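Local coordinates for probable ABC transporter phosphite binding protein PhnD1 (Prochlorococcus marinus str. MIT 9301, PDB 5LQ5), which binds inorganic phosphite strongly, and methylphosphonate and phosphate only very weakly, probably as the solute-binding component of an ABC transporter, at residues A[6-11]-A[206-211]; A[11-16]-A[174-179]; A[16-21]-A[244-249]; A[41-46]-A[56-61]. All coordinates share one frame; numbering follows the deposited sequence.

Interaction 1: A[6-11]-A[206-211]; sequences LKVGAI and YHWVAQ. With PO3 (phosphite ion), chain B.
I11 turns CG1 into the slot between its own backbone N and carbonyl carbon (chi1 53°), while Y206 holds its ring carbon CG anti to the carbonyl carbon (chi1 -66°), and the ends of the two side chains thereby meet beside the bound phosphite. I11 directly follows strand 5-10 and Y206 directly precedes strand 207-210, two strands of the mixed sheet of one lobe of a periplasmic binding protein, whose strand order, 2-1-3-5-4 before the last edge strand, is that of the type II class. The two strands run in nearly opposite directions but are not neighbours, since strand 60-63 lies between them, and the gap is bridged mainly by side chains. I11 CD1 approaches Y206 CE1 obliquely at 3.8 Å; the same methyl lies 4.0 Å from phosphite O3, so it packs against ring and ligand together. The Y206 hydroxyl is hydrogen-bonded to D13 and N176, and it passes the anion at 3.6 Å between OH and P. Further along the sheet the indole of W208 reaches back toward strand 5-10. There V8 CG1 sits at the edge of the six-membered ring, near its plane, 4.2 Å from CH2. F26 stacks on the indole, and W62 meets it with the ring planes steeply inclined. On the neighbouring residue the carbonyl oxygen G9 O approaches W208 CZ3 obliquely at 4.1 Å.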
# COMPACT_ATOMS: atom_id res chain seq x y z
N LEU A 6 4.42 14.94 -16.54
CA LEU A 6 4.13 14.61 -15.14
C LEU A 6 4.07 13.07 -15.02
O LEU A 6 3.21 12.43 -15.58
CB LEU A 6 2.80 15.22 -14.64
CG LEU A 6 2.50 15.07 -13.14
CD1 LEU A 6 3.39 15.96 -12.29
CD2 LEU A 6 1.03 15.40 -12.85
N LYS A 7 4.97 12.52 -14.24
CA LYS A 7 5.21 11.08 -14.20
C LYS A 7 4.62 10.55 -12.90
O LYS A 7 5.00 10.96 -11.82
CB LYS A 7 6.71 10.80 -14.30
CG LYS A 7 7.34 11.28 -15.62
CD LYS A 7 8.87 11.21 -15.56
CE LYS A 7 9.50 12.38 -16.30
NZ LYS A 7 9.41 13.64 -15.52
N VAL A 8 3.62 9.70 -13.06
CA VAL A 8 2.87 9.06 -11.99
C VAL A 8 3.46 7.69 -11.71
O VAL A 8 3.78 6.93 -12.62
CB VAL A 8 1.37 8.95 -12.33
CG1 VAL A 8 0.57 8.12 -11.33
CG2 VAL A 8 0.74 10.34 -12.43
N GLY A 9 3.67 7.40 -10.43
CA GLY A 9 4.14 6.08 -9.99
C GLY A 9 3.30 5.55 -8.82
O GLY A 9 2.40 6.24 -8.29
N ALA A 10 3.61 4.34 -8.44
CA ALA A 10 2.89 3.68 -7.36
C ALA A 10 3.67 2.48 -6.85
O ALA A 10 4.29 1.75 -7.62
CB ALA A 10 1.55 3.23 -7.84
N ILE A 11 3.60 2.24 -5.55
CA ILE A 11 4.14 0.99 -5.03
C ILE A 11 3.40 -0.19 -5.70
O ILE A 11 2.16 -0.14 -5.86
CB ILE A 11 4.09 0.88 -3.49
CG1 ILE A 11 2.68 1.14 -2.94
CG2 ILE A 11 5.13 1.83 -2.86
CD1 ILE A 11 2.52 0.69 -1.52
N TYR A 206 -1.99 4.50 3.13
CA TYR A 206 -1.64 5.00 1.81
C TYR A 206 -1.82 6.49 1.64
O TYR A 206 -2.70 7.10 2.25
CB TYR A 206 -2.43 4.30 0.72
CG TYR A 206 -2.17 2.83 0.53
CD1 TYR A 206 -1.40 2.40 -0.53
CD2 TYR A 206 -2.74 1.86 1.35
CE1 TYR A 206 -1.16 1.07 -0.77
CE2 TYR A 206 -2.50 0.49 1.14
CZ TYR A 206 -1.74 0.10 0.06
OH TYR A 206 -1.54 -1.28 -0.12
N HIS A 207 -0.99 7.08 0.78
CA HIS A 207 -1.05 8.49 0.45
C HIS A 207 -0.27 8.87 -0.78
O HIS A 207 0.72 8.21 -1.14
CB HIS A 207 -0.60 9.35 1.64
CG HIS A 207 0.81 9.10 2.10
ND1 HIS A 207 1.19 7.96 2.78
CD2 HIS A 207 1.90 9.90 2.06
CE1 HIS A 207 2.48 8.06 3.09
NE2 HIS A 207 2.92 9.23 2.68
N TRP A 208 -0.76 9.92 -1.45
CA TRP A 208 -0.08 10.54 -2.56
C TRP A 208 0.98 11.48 -2.08
O TRP A 208 0.73 12.31 -1.22
CB TRP A 208 -1.04 11.34 -3.43
CG TRP A 208 -1.99 10.53 -4.28
CD1 TRP A 208 -3.35 10.36 -4.10
CD2 TRP A 208 -1.66 9.85 -5.50
NE1 TRP A 208 -3.84 9.58 -5.11
CE2 TRP A 208 -2.84 9.27 -5.98
CE3 TRP A 208 -0.47 9.66 -6.20
CZ2 TRP A 208 -2.86 8.52 -7.15
CZ3 TRP A 208 -0.50 8.94 -7.37
CH2 TRP A 208 -1.68 8.37 -7.83
N VAL A 209 2.13 11.42 -2.72
CA VAL A 209 3.28 12.27 -2.47
C VAL A 209 3.72 12.91 -3.78
O VAL A 209 3.92 12.20 -4.76
CB VAL A 209 4.45 11.52 -1.82
CG1 VAL A 209 5.61 12.47 -1.53
CG2 VAL A 209 4.00 10.82 -0.53
N ALA A 210 3.94 14.22 -3.77
CA ALA A 210 4.44 14.94 -4.96
C ALA A 210 5.81 15.57 -4.70
O ALA A 210 6.15 15.93 -3.55
CB ALA A 210 3.46 16.04 -5.39
N GLN A 211 6.59 15.73 -5.76
CA GLN A 211 7.84 16.49 -5.74
C GLN A 211 7.54 17.93 -5.32
O GLN A 211 6.47 18.49 -5.63
CB GLN A 211 8.54 16.51 -7.10
CG GLN A 211 8.98 15.17 -7.62
CD GLN A 211 10.18 14.56 -6.90
OE1 GLN A 211 10.83 15.20 -6.09
NE2 GLN A 211 10.44 13.32 -7.19
P PO3 B . 1.31 -0.85 1.98
O1 PO3 B . 0.27 -1.15 3.10
O2 PO3 B . 2.61 -0.10 2.47
O3 PO3 B . 1.67 -2.14 1.18

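Interaction 2: A[11-16]-A[174-179]; sequences IPDQNQ and ALNKQV
The backbones carrying Q14 and V179 stay well apart, 8.1 Å between their CA atoms, with the loop 11-16 turning through an inverse gamma turn centred on P12 and the segment 174-179 passing from the end of a strand into a helix. In the gamma turn D13 N makes a weak bond to I11 O. The gap is spanned by Q14 and V179, whose side chains come from opposite directions. Q14 places CG anti to its carbonyl carbon (chi1 -69°) and stays extended beyond it, which carries the amide to the V179 branch: CD lies 3.7 Å and CG 3.9 Å from V179 CG2. Cut back to an alanine, Q14 would lose CG and the amide, which is likely to leave V179 CG2 without its cover from the loop and open a gap between the two segments. The contact crosses the cleft between the two lobes of the periplasmic binding protein fold, for strand 5-10 leads into the loop from one sheet and strand 172-176 belongs to the other. Deeper in the cleft D13 OD2 and N176 ND2 face each other at 4.4 Å, too far to bond directly, and the Y206 hydroxyl bridges them. The D13 side chain also comes within about 4 Å of the bound phosphite. The other end of the N176 amide is used as an N-cap: OD1 accepts from V179 N at 3.0 Å, with an N-H...O angle of 157° and the donor raised 55° out of the carbonyl plane.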
# COMPACT_ATOMS: atom_id res chain seq x y z
N ILE A 11 3.60 2.24 -5.55
CA ILE A 11 4.14 0.99 -5.03
C ILE A 11 3.40 -0.19 -5.70
O ILE A 11 2.16 -0.14 -5.86
CB ILE A 11 4.09 0.88 -3.49
CG1 ILE A 11 2.68 1.14 -2.94
CG2 ILE A 11 5.13 1.83 -2.86
CD1 ILE A 11 2.52 0.69 -1.52
N PRO A 12 4.12 -1.25 -6.09
CA PRO A 12 3.51 -2.39 -6.79
C PRO A 12 2.91 -3.40 -5.80
O PRO A 12 3.43 -4.50 -5.60
CB PRO A 12 4.67 -2.96 -7.57
CG PRO A 12 5.89 -2.64 -6.75
CD PRO A 12 5.60 -1.32 -6.11
N ASP A 13 1.80 -2.98 -5.20
CA ASP A 13 1.17 -3.68 -4.05
C ASP A 13 0.16 -4.74 -4.48
O ASP A 13 -0.37 -5.47 -3.66
CB ASP A 13 0.57 -2.68 -3.06
CG ASP A 13 -0.70 -1.99 -3.59
OD1 ASP A 13 -0.91 -1.92 -4.81
OD2 ASP A 13 -1.50 -1.54 -2.75
N GLN A 14 -0.11 -4.76 -5.79
CA GLN A 14 -1.07 -5.66 -6.43
C GLN A 14 -0.51 -6.07 -7.80
O GLN A 14 0.47 -5.52 -8.26
CB GLN A 14 -2.43 -4.95 -6.58
CG GLN A 14 -3.09 -4.73 -5.22
CD GLN A 14 -4.23 -3.77 -5.31
OE1 GLN A 14 -4.10 -2.58 -5.05
NE2 GLN A 14 -5.34 -4.28 -5.65
N ASN A 15 -1.15 -7.03 -8.45
CA ASN A 15 -0.74 -7.47 -9.76
C ASN A 15 -0.73 -6.31 -10.76
O ASN A 15 -1.57 -5.38 -10.67
CB ASN A 15 -1.63 -8.59 -10.28
CG ASN A 15 -1.46 -9.88 -9.49
OD1 ASN A 15 -0.41 -10.17 -8.90
ND2 ASN A 15 -2.49 -10.67 -9.49
N GLN A 16 0.20 -6.38 -11.70
CA GLN A 16 0.40 -5.28 -12.65
C GLN A 16 -0.83 -4.94 -13.49
O GLN A 16 -1.05 -3.76 -13.84
CB GLN A 16 1.64 -5.51 -13.51
CG GLN A 16 2.10 -4.28 -14.28
CD GLN A 16 2.54 -3.18 -13.35
OE1 GLN A 16 3.29 -3.42 -12.40
NE2 GLN A 16 2.05 -1.98 -13.59
N ALA A 174 -0.08 -12.29 5.95
CA ALA A 174 -0.73 -11.04 6.28
C ALA A 174 -0.74 -10.10 5.13
O ALA A 174 0.23 -10.01 4.37
CB ALA A 174 -0.06 -10.38 7.48
N LEU A 175 -1.83 -9.35 5.02
CA LEU A 175 -2.00 -8.41 3.91
C LEU A 175 -3.00 -7.30 4.19
O LEU A 175 -3.74 -7.34 5.16
CB LEU A 175 -2.37 -9.13 2.60
CG LEU A 175 -3.75 -9.78 2.60
CD1 LEU A 175 -4.32 -9.65 1.19
CD2 LEU A 175 -3.68 -11.22 3.06
N ASN A 176 -2.98 -6.33 3.28
CA ASN A 176 -3.97 -5.24 3.12
C ASN A 176 -5.42 -5.81 3.17
O ASN A 176 -5.78 -6.66 2.37
CB ASN A 176 -3.64 -4.59 1.78
CG ASN A 176 -4.60 -3.51 1.35
OD1 ASN A 176 -5.80 -3.61 1.55
ND2 ASN A 176 -4.07 -2.47 0.71
N LYS A 177 -6.25 -5.31 4.06
CA LYS A 177 -7.63 -5.87 4.26
C LYS A 177 -8.53 -5.57 3.04
O LYS A 177 -9.34 -6.41 2.62
CB LYS A 177 -8.27 -5.32 5.54
CG LYS A 177 -9.74 -5.72 5.73
CD LYS A 177 -10.14 -5.40 7.16
CE LYS A 177 -11.57 -5.83 7.48
NZ LYS A 177 -12.54 -4.84 6.96
N GLN A 178 -8.38 -4.38 2.46
CA GLN A 178 -9.12 -4.01 1.22
C GLN A 178 -8.83 -4.94 0.04
O GLN A 178 -9.70 -5.32 -0.71
CB GLN A 178 -8.86 -2.55 0.82
CG GLN A 178 -9.82 -2.01 -0.22
CD GLN A 178 -11.23 -1.86 0.33
OE1 GLN A 178 -11.44 -1.11 1.27
NE2 GLN A 178 -12.20 -2.57 -0.27
N VAL A 179 -7.57 -5.32 -0.10
CA VAL A 179 -7.15 -6.21 -1.18
C VAL A 179 -7.75 -7.60 -0.95
O VAL A 179 -8.22 -8.25 -1.88
CB VAL A 179 -5.61 -6.27 -1.35
CG1 VAL A 179 -5.21 -7.36 -2.33
CG2 VAL A 179 -5.07 -4.94 -1.87

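Interaction 3: A[16-21]-A[244-249]; sequences QDVLDK and LDMFNA
The peptide group of V18 meets M246 through its oxygen, with M246 CE 3.7 Å from V18 O. Of the other planar groups, the Q16 amide has D20 OD1 at its edge, almost in its plane, 2.9 Å from NE2 in a nearly straight bond (169°); for the carboxylate of D20 the same bond arrives from above, 52° out of its plane. The ring of F247 is met by R22 of helix 16-34 in a cation-pi contact and by F252 and W62 edge-to-face. What joins the segments is the thioether of M246. Bends at chi2 (-72°) and chi3 fold this side chain so that its methyl is presented to one turn of the helix: besides the V18 oxygen, CE lies 4.2 Å from V18 CG1 and 4.1 Å from K21 CB. K21, extended to its tip, crosses M246 at about a right angle, bringing its aliphatic CD to 4.1 Å from SD and leaving the ammonium group beyond the sulfur. This is a surface contact, with the exposed K21 on its solvent side, and van der Waals packing holds it together. R22, the next residue of the same helix, adds a bond to the backbone oxygen of M246. In segment 244-249, A249 N reaches L244 O at 3.2 Å, N248 N bonds to D245 O, and N248 has positive phi: a Schellman motif closing helix 238-246, with M246 beside it packed on helix 16-34.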
# COMPACT_ATOMS: atom_id res chain seq x y z
N GLN A 16 0.20 -6.38 -11.70
CA GLN A 16 0.40 -5.28 -12.65
C GLN A 16 -0.83 -4.94 -13.49
O GLN A 16 -1.05 -3.76 -13.84
CB GLN A 16 1.64 -5.51 -13.51
CG GLN A 16 2.10 -4.28 -14.28
CD GLN A 16 2.54 -3.18 -13.35
OE1 GLN A 16 3.29 -3.42 -12.40
NE2 GLN A 16 2.05 -1.98 -13.59
N ASP A 17 -1.64 -5.94 -13.82
CA ASP A 17 -2.89 -5.68 -14.57
C ASP A 17 -3.84 -4.66 -13.87
O ASP A 17 -4.41 -3.76 -14.49
CB ASP A 17 -3.60 -6.97 -15.02
CG ASP A 17 -4.17 -7.82 -13.87
OD1 ASP A 17 -3.67 -7.80 -12.74
OD2 ASP A 17 -5.13 -8.58 -14.14
N VAL A 18 -3.98 -4.82 -12.57
CA VAL A 18 -4.77 -3.92 -11.71
C VAL A 18 -4.13 -2.54 -11.69
O VAL A 18 -4.79 -1.52 -11.80
CB VAL A 18 -4.89 -4.49 -10.26
CG1 VAL A 18 -5.56 -3.49 -9.32
CG2 VAL A 18 -5.66 -5.81 -10.28
N LEU A 19 -2.82 -2.51 -11.50
CA LEU A 19 -2.09 -1.23 -11.39
C LEU A 19 -2.16 -0.45 -12.69
O LEU A 19 -2.43 0.76 -12.68
CB LEU A 19 -0.61 -1.45 -11.04
CG LEU A 19 -0.33 -2.19 -9.74
CD1 LEU A 19 1.17 -2.48 -9.66
CD2 LEU A 19 -0.81 -1.45 -8.53
N ASP A 20 -1.92 -1.14 -13.80
CA ASP A 20 -1.99 -0.50 -15.12
C ASP A 20 -3.36 0.15 -15.33
O ASP A 20 -3.47 1.32 -15.73
CB ASP A 20 -1.82 -1.54 -16.23
CG ASP A 20 -0.38 -1.95 -16.45
OD1 ASP A 20 0.55 -1.30 -15.94
OD2 ASP A 20 -0.19 -2.96 -17.17
N LYS A 21 -4.42 -0.60 -15.05
CA LYS A 21 -5.78 -0.08 -15.27
C LYS A 21 -6.07 1.17 -14.43
O LYS A 21 -6.52 2.19 -14.97
CB LYS A 21 -6.84 -1.16 -14.98
CG LYS A 21 -8.19 -0.84 -15.61
CD LYS A 21 -9.24 -1.85 -15.21
CE LYS A 21 -10.61 -1.35 -15.65
NZ LYS A 21 -11.72 -2.24 -15.21
N LEU A 244 -12.22 6.23 -8.90
CA LEU A 244 -12.47 6.10 -7.45
C LEU A 244 -12.80 4.66 -7.02
O LEU A 244 -12.30 4.16 -6.00
CB LEU A 244 -13.55 7.08 -6.96
CG LEU A 244 -13.12 8.56 -6.93
CD1 LEU A 244 -14.31 9.49 -6.97
CD2 LEU A 244 -12.26 8.88 -5.71
N ASP A 245 -13.60 3.99 -7.84
CA ASP A 245 -13.94 2.57 -7.58
C ASP A 245 -12.68 1.66 -7.59
O ASP A 245 -12.57 0.70 -6.82
CB ASP A 245 -14.95 2.03 -8.59
CG ASP A 245 -16.38 2.56 -8.39
OD1 ASP A 245 -16.69 3.19 -7.34
OD2 ASP A 245 -17.19 2.31 -9.31
N MET A 246 -11.72 1.99 -8.45
CA MET A 246 -10.43 1.27 -8.51
C MET A 246 -9.59 1.46 -7.26
O MET A 246 -8.69 0.64 -7.01
CB MET A 246 -9.59 1.68 -9.71
CG MET A 246 -10.15 1.31 -11.07
SD MET A 246 -10.09 -0.43 -11.50
CE MET A 246 -8.41 -1.01 -11.17
N PHE A 247 -9.85 2.56 -6.54
CA PHE A 247 -9.19 2.86 -5.24
C PHE A 247 -10.05 2.46 -4.04
O PHE A 247 -9.69 2.71 -2.89
CB PHE A 247 -8.86 4.35 -5.12
CG PHE A 247 -7.69 4.79 -5.94
CD1 PHE A 247 -6.39 4.75 -5.39
CD2 PHE A 247 -7.85 5.23 -7.22
CE1 PHE A 247 -5.30 5.16 -6.15
CE2 PHE A 247 -6.77 5.63 -7.98
CZ PHE A 247 -5.48 5.59 -7.45
N ASN A 248 -11.22 1.87 -4.31
CA ASN A 248 -12.18 1.41 -3.26
C ASN A 248 -12.53 2.55 -2.30
O ASN A 248 -12.55 2.39 -1.08
CB ASN A 248 -11.59 0.22 -2.49
CG ASN A 248 -11.13 -0.88 -3.41
OD1 ASN A 248 -9.96 -1.28 -3.39
ND2 ASN A 248 -12.04 -1.38 -4.25
N ALA A 249 -12.81 3.71 -2.90
CA ALA A 249 -13.02 4.93 -2.13
C ALA A 249 -14.09 5.79 -2.77
O ALA A 249 -14.24 5.76 -3.99
CB ALA A 249 -11.75 5.73 -2.00

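Interaction 4: A[41-46]-A[56-61]; sequences IPVINY and KDLDLV. With PO3 (phosphite ion), chain B.
Apolar packing joins I41 and V43 to L58, whose two methyls are divided between them. L58 CD2 lies 3.8 Å from I41 CB, while CD1 reaches V43 CG1 at 4.2 Å, the side chains of V43 and L58 crossing at a slant. L58 is buried, and through these methyls the loop before helix 46-54 packs on the turn that follows that helix. The two segments flank the helix of a beta-alpha-beta crossover, from strand 37-40 to the parallel strand 60-63, with strand 5-10 between them. Hydrogen bonding lies at the other end of the loop. N45 caps the helix through OD1, which accepts from A48 N, and Y46 in the first turn donates its hydroxyl to phosphite O3 at 2.6 Å. That oxygen sits at the ring edge, near the ring plane, 3.5 Å from CE1. A phenylalanine in place of Y46 lacks the hydroxyl, and the anion would probably be gripped less firmly from this lobe, O3 having lost its short bond. S126, S128, the backbone N of T127 and H158 also bond the anion, so the Y46 hydroxyl supplies a donor from the lobe facing them, consistent with a cleft closed around its ligand.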
# COMPACT_ATOMS: atom_id res chain seq x y z
N ILE A 41 4.27 5.30 -14.92
CA ILE A 41 5.55 4.60 -15.12
C ILE A 41 5.66 3.47 -14.07
O ILE A 41 6.02 3.75 -12.93
CB ILE A 41 6.76 5.55 -14.94
CG1 ILE A 41 6.61 6.85 -15.75
CG2 ILE A 41 8.07 4.85 -15.22
CD1 ILE A 41 6.47 6.66 -17.23
N PRO A 42 5.40 2.20 -14.45
CA PRO A 42 5.56 1.08 -13.50
C PRO A 42 6.98 0.90 -12.98
O PRO A 42 7.94 1.25 -13.64
CB PRO A 42 5.12 -0.16 -14.31
CG PRO A 42 4.32 0.38 -15.45
CD PRO A 42 4.96 1.71 -15.77
N VAL A 43 7.07 0.34 -11.77
CA VAL A 43 8.35 -0.05 -11.18
C VAL A 43 8.34 -1.51 -10.75
O VAL A 43 7.28 -2.08 -10.53
CB VAL A 43 8.71 0.85 -9.99
CG1 VAL A 43 8.87 2.28 -10.48
CG2 VAL A 43 7.67 0.69 -8.85
N ILE A 44 9.53 -2.06 -10.52
CA ILE A 44 9.62 -3.50 -10.20
C ILE A 44 9.29 -3.88 -8.76
O ILE A 44 8.85 -5.00 -8.52
CB ILE A 44 10.98 -4.13 -10.60
CG1 ILE A 44 12.15 -3.46 -9.87
CG2 ILE A 44 11.12 -4.14 -12.13
CD1 ILE A 44 13.42 -4.29 -9.94
N ASN A 45 9.52 -2.96 -7.80
CA ASN A 45 9.32 -3.28 -6.36
C ASN A 45 9.16 -1.99 -5.54
O ASN A 45 9.21 -0.89 -6.10
CB ASN A 45 10.43 -4.20 -5.85
CG ASN A 45 11.82 -3.61 -5.96
OD1 ASN A 45 12.01 -2.39 -5.84
ND2 ASN A 45 12.80 -4.46 -6.20
N TYR A 46 8.89 -2.14 -4.24
CA TYR A 46 8.65 -0.97 -3.40
C TYR A 46 9.90 -0.08 -3.32
O TYR A 46 9.77 1.13 -3.30
CB TYR A 46 8.25 -1.36 -2.00
CG TYR A 46 6.79 -1.79 -1.76
CD1 TYR A 46 6.08 -1.31 -0.65
CD2 TYR A 46 6.15 -2.71 -2.57
CE1 TYR A 46 4.81 -1.73 -0.39
CE2 TYR A 46 4.88 -3.19 -2.26
CZ TYR A 46 4.20 -2.68 -1.19
OH TYR A 46 2.92 -3.11 -0.87
N LYS A 56 13.90 11.55 -9.16
CA LYS A 56 13.00 12.42 -9.97
C LYS A 56 12.57 11.77 -11.29
O LYS A 56 12.13 12.44 -12.24
CB LYS A 56 13.61 13.82 -10.17
CG LYS A 56 13.96 14.46 -8.83
CD LYS A 56 14.06 15.98 -8.87
CE LYS A 56 14.72 16.51 -7.61
NZ LYS A 56 14.04 16.11 -6.34
N ASP A 57 12.65 10.46 -11.33
CA ASP A 57 12.05 9.68 -12.41
C ASP A 57 10.54 9.60 -12.25
O ASP A 57 9.85 9.27 -13.21
CB ASP A 57 12.63 8.26 -12.48
CG ASP A 57 14.05 8.23 -13.05
OD1 ASP A 57 14.25 7.49 -14.02
OD2 ASP A 57 14.96 8.93 -12.56
N LEU A 58 10.06 9.86 -11.03
CA LEU A 58 8.64 9.88 -10.68
C LEU A 58 8.29 11.19 -9.94
O LEU A 58 9.01 11.63 -9.06
CB LEU A 58 8.29 8.67 -9.79
CG LEU A 58 8.61 7.29 -10.34
CD1 LEU A 58 8.40 6.25 -9.25
CD2 LEU A 58 7.78 6.96 -11.58
N ASP A 59 7.18 11.81 -10.34
CA ASP A 59 6.75 13.09 -9.79
C ASP A 59 5.65 13.06 -8.75
O ASP A 59 5.60 13.92 -7.88
CB ASP A 59 6.25 14.00 -10.91
CG ASP A 59 7.33 14.32 -11.92
OD1 ASP A 59 8.47 14.62 -11.49
OD2 ASP A 59 7.02 14.27 -13.14
N LEU A 60 4.75 12.10 -8.89
CA LEU A 60 3.55 11.97 -8.10
C LEU A 60 3.33 10.48 -7.89
O LEU A 60 3.13 9.75 -8.86
CB LEU A 60 2.36 12.56 -8.83
CG LEU A 60 1.00 12.39 -8.13
CD1 LEU A 60 0.91 13.16 -6.81
CD2 LEU A 60 -0.08 12.86 -9.10
N VAL A 61 3.41 10.02 -6.66
CA VAL A 61 3.45 8.58 -6.35
C VAL A 61 2.48 8.20 -5.26
O VAL A 61 2.38 8.88 -4.25
CB VAL A 61 4.87 8.14 -5.94
CG1 VAL A 61 4.93 6.66 -5.59
CG2 VAL A 61 5.87 8.41 -7.04
P PO3 B . 1.31 -0.85 1.98
O1 PO3 B . 0.27 -1.15 3.10
O2 PO3 B . 2.61 -0.10 2.47
O3 PO3 B . 1.67 -2.14 1.18

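Interactions 1 and 4 lie closest, their centres about 7 Å apart, on the six-stranded sheet of one lobe: strands 5-10 and 207-210 flank strand 60-63, which segment 56-61 enters. Interaction 3 lies about 14 Å from interaction 1, centre to centre, on helix 16-34, the helix that follows strand 5-10. Interaction 2, its centre about 11 Å from that of interaction 3 and about 16 Å from those of interactions 1 and 4, brings in the second sheet through strand 172-176. Segments 6-11, 11-16 and 16-21 run on without a break, sharing I11 and Q16, whereas their partners come from far along the chain. One strand-loop-helix unit thus links the first lobe's core, the phosphite cleft and the opposite lobe.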